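Local coordinates for protein calcium dodecin (Mycobacterium tuberculosis, PDB 3ONR) that binds calcium ions at interfaces between three subunits of a hollow, spherical homododecamer and may also sequester other small ligands, at residues Val4-Asp9 and Val62-Arg67; Ala39-Gln44 and Ile58-Ser63. The protein carries 2 engineered substitutions. All coordinates share one frame; numbering follows the deposited sequence.

Contact 1 of 2, residues Val4-Asp9 and Val62-Arg67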
loop_
_atom_site.group_PDB
_atom_site.type_symbol
_atom_site.label_atom_id
_atom_site.label_comp_id
_atom_site.label_asym_id
_atom_site.label_seq_id
_atom_site.Cartn_x
_atom_site.Cartn_y
_atom_site.Cartn_z
ATOM N N VAL A 4 27.099 -0.494 -9.264
ATOM C CA VAL A 4 26.087 -0.188 -8.260
ATOM C C VAL A 4 25.470 1.164 -8.557
ATOM O O VAL A 4 26.186 2.074 -8.977
ATOM C CB VAL A 4 26.781 -0.210 -6.846
ATOM C CG1 VAL A 4 25.759 0.234 -5.773
ATOM C CG2 VAL A 4 27.299 -1.599 -6.577
ATOM N N TYR A 5 24.168 1.364 -8.284
ATOM C CA TYR A 5 23.477 2.555 -8.676
ATOM C C TYR A 5 22.831 3.240 -7.459
ATOM O O TYR A 5 22.532 2.567 -6.452
ATOM C CB TYR A 5 22.336 2.206 -9.601
ATOM C CG TYR A 5 22.822 1.477 -10.828
ATOM C CD1 TYR A 5 23.079 0.106 -10.797
ATOM C CD2 TYR A 5 22.930 2.174 -12.062
ATOM C CE1 TYR A 5 23.559 -0.543 -11.915
ATOM C CE2 TYR A 5 23.467 1.529 -13.212
ATOM C CZ TYR A 5 23.717 0.175 -13.135
ATOM O OH TYR A 5 24.202 -0.529 -14.253
ATOM N N LYS A 6 22.692 4.534 -7.554
ATOM C CA LYS A 6 22.013 5.298 -6.516
ATOM C C LYS A 6 20.661 5.682 -7.013
ATOM O O LYS A 6 20.473 5.904 -8.221
ATOM C CB LYS A 6 22.838 6.557 -6.181
ATOM C CG LYS A 6 22.170 7.370 -5.036
ATOM C CD LYS A 6 23.180 8.362 -4.468
ATOM C CE LYS A 6 22.480 9.410 -3.642
ATOM N NZ LYS A 6 21.991 8.940 -2.350
ATOM N N VAL A 7 19.677 5.671 -6.137
ATOM C CA VAL A 7 18.290 5.986 -6.578
ATOM C C VAL A 7 17.883 7.241 -5.822
ATOM O O VAL A 7 17.932 7.247 -4.548
ATOM C CB VAL A 7 17.303 4.827 -6.100
ATOM C CG1 VAL A 7 15.805 5.124 -6.556
ATOM C CG2 VAL A 7 17.788 3.560 -6.632
ATOM N N ILE A 8 17.376 8.247 -6.539
ATOM C CA ILE A 8 16.837 9.334 -5.736
ATOM C C ILE A 8 15.472 9.779 -6.253
ATOM O O ILE A 8 15.071 9.406 -7.367
ATOM C CB ILE A 8 17.774 10.530 -5.844
ATOM C CG1 ILE A 8 17.886 10.904 -7.307
ATOM C CG2 ILE A 8 19.115 10.208 -5.282
ATOM C CD1 ILE A 8 18.370 12.307 -7.474
ATOM N N ASP A 9 14.809 10.571 -5.427
ATOM C CA ASP A 9 13.505 11.122 -5.721
ATOM C C ASP A 9 13.694 12.664 -5.948
ATOM O O ASP A 9 14.452 13.299 -5.211
ATOM C CB ASP A 9 12.638 10.905 -4.529
ATOM C CG ASP A 9 11.916 9.500 -4.556
ATOM O OD1 ASP A 9 12.158 8.686 -5.482
ATOM O OD2 ASP A 9 11.103 9.267 -3.635
ATOM N N VAL A 62 14.489 8.336 -10.073
ATOM C CA VAL A 62 15.450 7.997 -11.127
ATOM C C VAL A 62 16.653 7.312 -10.448
ATOM O O VAL A 62 16.885 7.507 -9.253
ATOM C CB VAL A 62 15.975 9.297 -11.902
ATOM C CG1 VAL A 62 14.774 9.936 -12.636
ATOM C CG2 VAL A 62 16.575 10.300 -10.898
ATOM N N SER A 63 17.416 6.555 -11.233
ATOM C CA SER A 63 18.659 5.976 -10.694
ATOM C C SER A 63 19.813 6.197 -11.643
ATOM O O SER A 63 19.603 6.449 -12.838
ATOM C CB SER A 63 18.459 4.506 -10.418
ATOM O OG SER A 63 18.006 3.838 -11.596
ATOM N N PHE A 64 21.038 6.076 -11.146
ATOM C CA PHE A 64 22.242 6.291 -11.978
ATOM C C PHE A 64 23.395 5.593 -11.336
ATOM O O PHE A 64 23.398 5.319 -10.121
ATOM C CB PHE A 64 22.587 7.832 -12.082
ATOM C CG PHE A 64 22.504 8.578 -10.748
ATOM C CD1 PHE A 64 23.601 8.672 -9.911
ATOM C CD2 PHE A 64 21.309 9.056 -10.302
ATOM C CE1 PHE A 64 23.504 9.288 -8.665
ATOM C CE2 PHE A 64 21.207 9.703 -9.065
ATOM C CZ PHE A 64 22.285 9.807 -8.245
ATOM N N LYS A 65 24.330 5.223 -12.167
ATOM C CA LYS A 65 25.585 4.563 -11.669
ATOM C C LYS A 65 26.317 5.426 -10.625
ATOM O O LYS A 65 26.411 6.649 -10.789
ATOM C CB LYS A 65 26.488 4.279 -12.866
ATOM C CG LYS A 65 27.553 3.232 -12.640
ATOM C CD LYS A 65 27.853 2.523 -13.974
ATOM C CE LYS A 65 28.961 1.552 -13.803
ATOM N NZ LYS A 65 29.213 0.932 -15.137
ATOM N N MET A 66 26.817 4.800 -9.543
ATOM C CA MET A 66 27.655 5.495 -8.536
ATOM C C MET A 66 29.030 5.606 -9.084
ATOM O O MET A 66 29.578 4.602 -9.400
ATOM C CB MET A 66 27.842 4.642 -7.284
ATOM C CG MET A 66 26.573 4.466 -6.461
ATOM S SD MET A 66 26.972 3.543 -4.924
ATOM C CE MET A 66 25.458 4.170 -4.254
ATOM N N ARG A 67 29.623 6.803 -9.139
ATOM C CA ARG A 67 31.043 6.895 -9.585
ATOM C C ARG A 67 31.937 6.817 -8.359
ATOM O O ARG A 67 31.611 7.466 -7.354
ATOM C CB ARG A 67 31.277 8.213 -10.335
HETATM O O HOH W 1 29.347 1.826 -9.774
#

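Contact 2 of 2, residues Ala39-Gln44 and Ile58-Ser63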
loop_
_atom_site.group_PDB
_atom_site.type_symbol
_atom_site.label_atom_id
_atom_site.label_comp_id
_atom_site.label_asym_id
_atom_site.label_seq_id
_atom_site.Cartn_x
_atom_site.Cartn_y
_atom_site.Cartn_z
ATOM N N ALA A 39 12.170 7.365 -15.796
ATOM C CA ALA A 39 11.838 8.086 -14.561
ATOM C C ALA A 39 10.452 7.680 -14.135
ATOM O O ALA A 39 9.527 7.806 -14.969
ATOM C CB ALA A 39 11.822 9.581 -14.756
ATOM N N ARG A 40 10.274 7.181 -12.920
ATOM C CA ARG A 40 8.901 6.669 -12.506
ATOM C C ARG A 40 8.141 7.724 -11.751
ATOM O O ARG A 40 8.699 8.417 -10.879
ATOM C CB ARG A 40 9.054 5.415 -11.606
ATOM C CG ARG A 40 7.765 4.715 -11.253
ATOM C CD ARG A 40 8.104 3.431 -10.454
ATOM N NE ARG A 40 9.284 2.841 -11.094
ATOM C CZ ARG A 40 9.838 1.666 -10.805
ATOM N NH1 ARG A 40 10.907 1.273 -11.502
ATOM N NH2 ARG A 40 9.338 0.869 -9.855
ATOM N N VAL A 41 6.850 7.891 -12.046
ATOM C CA VAL A 41 6.080 8.881 -11.291
ATOM C C VAL A 41 5.625 8.297 -9.921
ATOM O O VAL A 41 4.996 7.249 -9.884
ATOM C CB VAL A 41 4.828 9.296 -12.116
ATOM C CG1 VAL A 41 3.959 10.273 -11.312
ATOM C CG2 VAL A 41 5.382 10.027 -13.360
ATOM N N ILE A 42 5.986 8.985 -8.822
ATOM C CA ILE A 42 5.659 8.519 -7.460
ATOM C C ILE A 42 4.437 9.282 -6.930
ATOM O O ILE A 42 3.540 8.680 -6.311
ATOM C CB ILE A 42 6.863 8.795 -6.476
ATOM C CG1 ILE A 42 8.164 8.197 -7.100
ATOM C CG2 ILE A 42 6.678 8.104 -5.077
ATOM C CD1 ILE A 42 8.030 6.680 -7.457
ATOM N N GLU A 43 4.415 10.603 -7.161
ATOM C CA GLU A 43 3.268 11.419 -6.624
ATOM C C GLU A 43 3.074 12.648 -7.474
ATOM O O GLU A 43 3.998 13.099 -8.117
ATOM C CB GLU A 43 3.591 11.805 -5.138
ATOM C CG GLU A 43 2.413 12.515 -4.472
ATOM C CD GLU A 43 2.637 12.699 -2.953
ATOM O OE1 GLU A 43 3.124 13.786 -2.528
ATOM O OE2 GLU A 43 2.300 11.755 -2.180
ATOM N N GLN A 44 1.849 13.198 -7.491
ATOM C CA GLN A 44 1.567 14.473 -8.149
ATOM C C GLN A 44 0.714 15.298 -7.180
ATOM O O GLN A 44 -0.086 14.795 -6.346
ATOM C CB GLN A 44 0.738 14.244 -9.437
ATOM C CG GLN A 44 1.548 13.562 -10.525
ATOM C CD GLN A 44 0.683 13.048 -11.627
ATOM O OE1 GLN A 44 0.655 13.614 -12.728
ATOM N NE2 GLN A 44 -0.095 12.034 -11.306
ATOM N N ILE A 58 5.481 17.347 -9.422
ATOM C CA ILE A 58 5.495 15.889 -9.662
ATOM C C ILE A 58 6.811 15.292 -9.123
ATOM O O ILE A 58 7.852 15.871 -9.370
ATOM C CB ILE A 58 5.257 15.541 -11.139
ATOM C CG1 ILE A 58 5.186 14.025 -11.364
ATOM C CG2 ILE A 58 6.412 16.117 -12.036
ATOM C CD1 ILE A 58 4.540 13.713 -12.757
ATOM N N LYS A 59 6.683 14.227 -8.317
ATOM C CA LYS A 59 7.842 13.570 -7.668
ATOM C C LYS A 59 8.134 12.379 -8.575
ATOM O O LYS A 59 7.212 11.535 -8.859
ATOM C CB LYS A 59 7.471 13.095 -6.234
ATOM C CG LYS A 59 8.654 12.390 -5.565
ATOM C CD LYS A 59 8.523 12.434 -4.060
ATOM C CE LYS A 59 7.445 11.560 -3.556
ATOM N NZ LYS A 59 7.525 11.523 -2.017
ATOM N N LEU A 60 9.401 12.293 -8.985
ATOM C CA LEU A 60 9.920 11.271 -9.879
ATOM C C LEU A 60 11.052 10.474 -9.189
ATOM O O LEU A 60 11.813 11.030 -8.445
ATOM C CB LEU A 60 10.561 11.884 -11.094
ATOM C CG LEU A 60 9.646 12.813 -11.972
ATOM C CD1 LEU A 60 10.436 13.403 -13.078
ATOM C CD2 LEU A 60 8.483 11.965 -12.550
ATOM N N GLU A 61 11.139 9.203 -9.507
ATOM C CA GLU A 61 12.288 8.392 -8.971
ATOM C C GLU A 61 13.188 8.074 -10.185
ATOM O O GLU A 61 12.693 7.578 -11.209
ATOM C CB GLU A 61 11.727 7.104 -8.356
ATOM C CG GLU A 61 12.779 6.189 -7.749
ATOM C CD GLU A 61 12.246 4.816 -7.293
ATOM O OE1 GLU A 61 12.916 3.809 -7.542
ATOM O OE2 GLU A 61 11.191 4.708 -6.648
ATOM N N VAL A 62 14.489 8.336 -10.073
ATOM C CA VAL A 62 15.450 7.997 -11.127
ATOM C C VAL A 62 16.653 7.312 -10.448
ATOM O O VAL A 62 16.885 7.507 -9.253
ATOM C CB VAL A 62 15.975 9.297 -11.902
ATOM C CG1 VAL A 62 14.774 9.936 -12.636
ATOM C CG2 VAL A 62 16.575 10.300 -10.898
ATOM N N SER A 63 17.416 6.555 -11.233
ATOM C CA SER A 63 18.659 5.976 -10.694
ATOM C C SER A 63 19.813 6.197 -11.643
ATOM O O SER A 63 19.603 6.449 -12.838
ATOM C CB SER A 63 18.459 4.506 -10.418
ATOM O OG SER A 63 18.006 3.838 -11.596
#

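Contact 1 of 2, residues Val4-Asp9 and Val62-Arg67
K6 and F64 run alongside each other on one face of the sheet, the lysine methylenes following the phenyl rim: K6 CB is 3.8 Å from F64 CE1, and CG and CD continue past CZ. With chi1 at 45°, the F64 ring is set between its own backbone N and carbonyl carbon and swings back over the neighbouring strand, where K6 O sits 3.9 Å above the ring plane, offset toward the rim. I8 meets the same ring at its edge, CG1 lying in plane 3.9 Å from CE2, and CG1 also touches V62 CG2. These pairs belong to the antiparallel ladder joining strands 4-14 and 54-65 of the dodecin sheet, with K6–F64 and I8–V62 as the hydrogen-bonded pairs. K6 N donates to F64 O at 2.8 Å, and I8 N to V62 O at 2.9 Å. The opposite face carries V7 and S63, in contact through CG2 and CB. Along the outer edge of strand 4-14, a second subunit's strand pairs with Y5 and V7, extending the sheet. Just past strand 62-65, M66 N gives V4 O a nearly straight bond (2.9 Å, 174° at the hydrogen), M66 SD rests 3.6 Å from V4 CG1, and a water bridges V4 N and M66 O.

Contact 2 of 2, residues Ala39-Gln44 and Ile58-Ser63
A classic beta bulge interrupts the hairpin of strands 38-48 and 54-65: K59 sits opposite two residues, I42 and E43, and the register slips by one between V41–L60 and E43–K59. K59 O takes a 2.8 Å bond from I42 N, tilted 23° from the carbonyl plane, and a weak one of 3.4 Å from E43 N. K59 N returns a bond to E43 O at 2.9 Å, while R40 and E61 exchange a reciprocal backbone pair before the bulge. Within the bulge the I42 side chain points toward the partner strand, where CG2 packs on K59 CE and CD1 reaches E61 CB at 3.8 Å. In the three-stranded sheet of the dodecin fold, the opposite face looks toward helix 18-32. There I58 CD1 fits between V41 CG1, at 3.8 Å, and Q44 CG, at 3.7 Å. I58 keeps CG1 anti to its backbone nitrogen (chi1 -176°), which lets CD1 reach both; V41 meets I58 nearly perpendicular, whereas Q44 runs alongside it. The Q44 side chain lies about 7 Å from that of E19, a calcium ligand shared between neighbouring subunits, and about 7 Å from the calcium ion. L60 CD2 packs against V41 CG2, and A39 CB meets V62 CG1. The charged ends of E61 and R40 find partners outside the hairpin, in K59 and E43 of the second subunit.

Both contacts are antiparallel and share strand 54-65, the middle strand of the sheet: contact 1 joins its C-terminal part to strand 4-14, contact 2 its preceding part to strand 38-48, with V62 and S63 common to both. Each is partly buried, but the centre of contact 2 lies about 6 Å from the centre of the chain, that of contact 1 about 13 Å. Contact 1 keeps a regular register and relies on an aromatic ring and a methionine; contact 2 is bulged, with aliphatic packing toward the helix and charged groups on the other face. They touch directly where V7 CG1 approaches E61 OE1 at 3.3 Å, and both reach the second subunit.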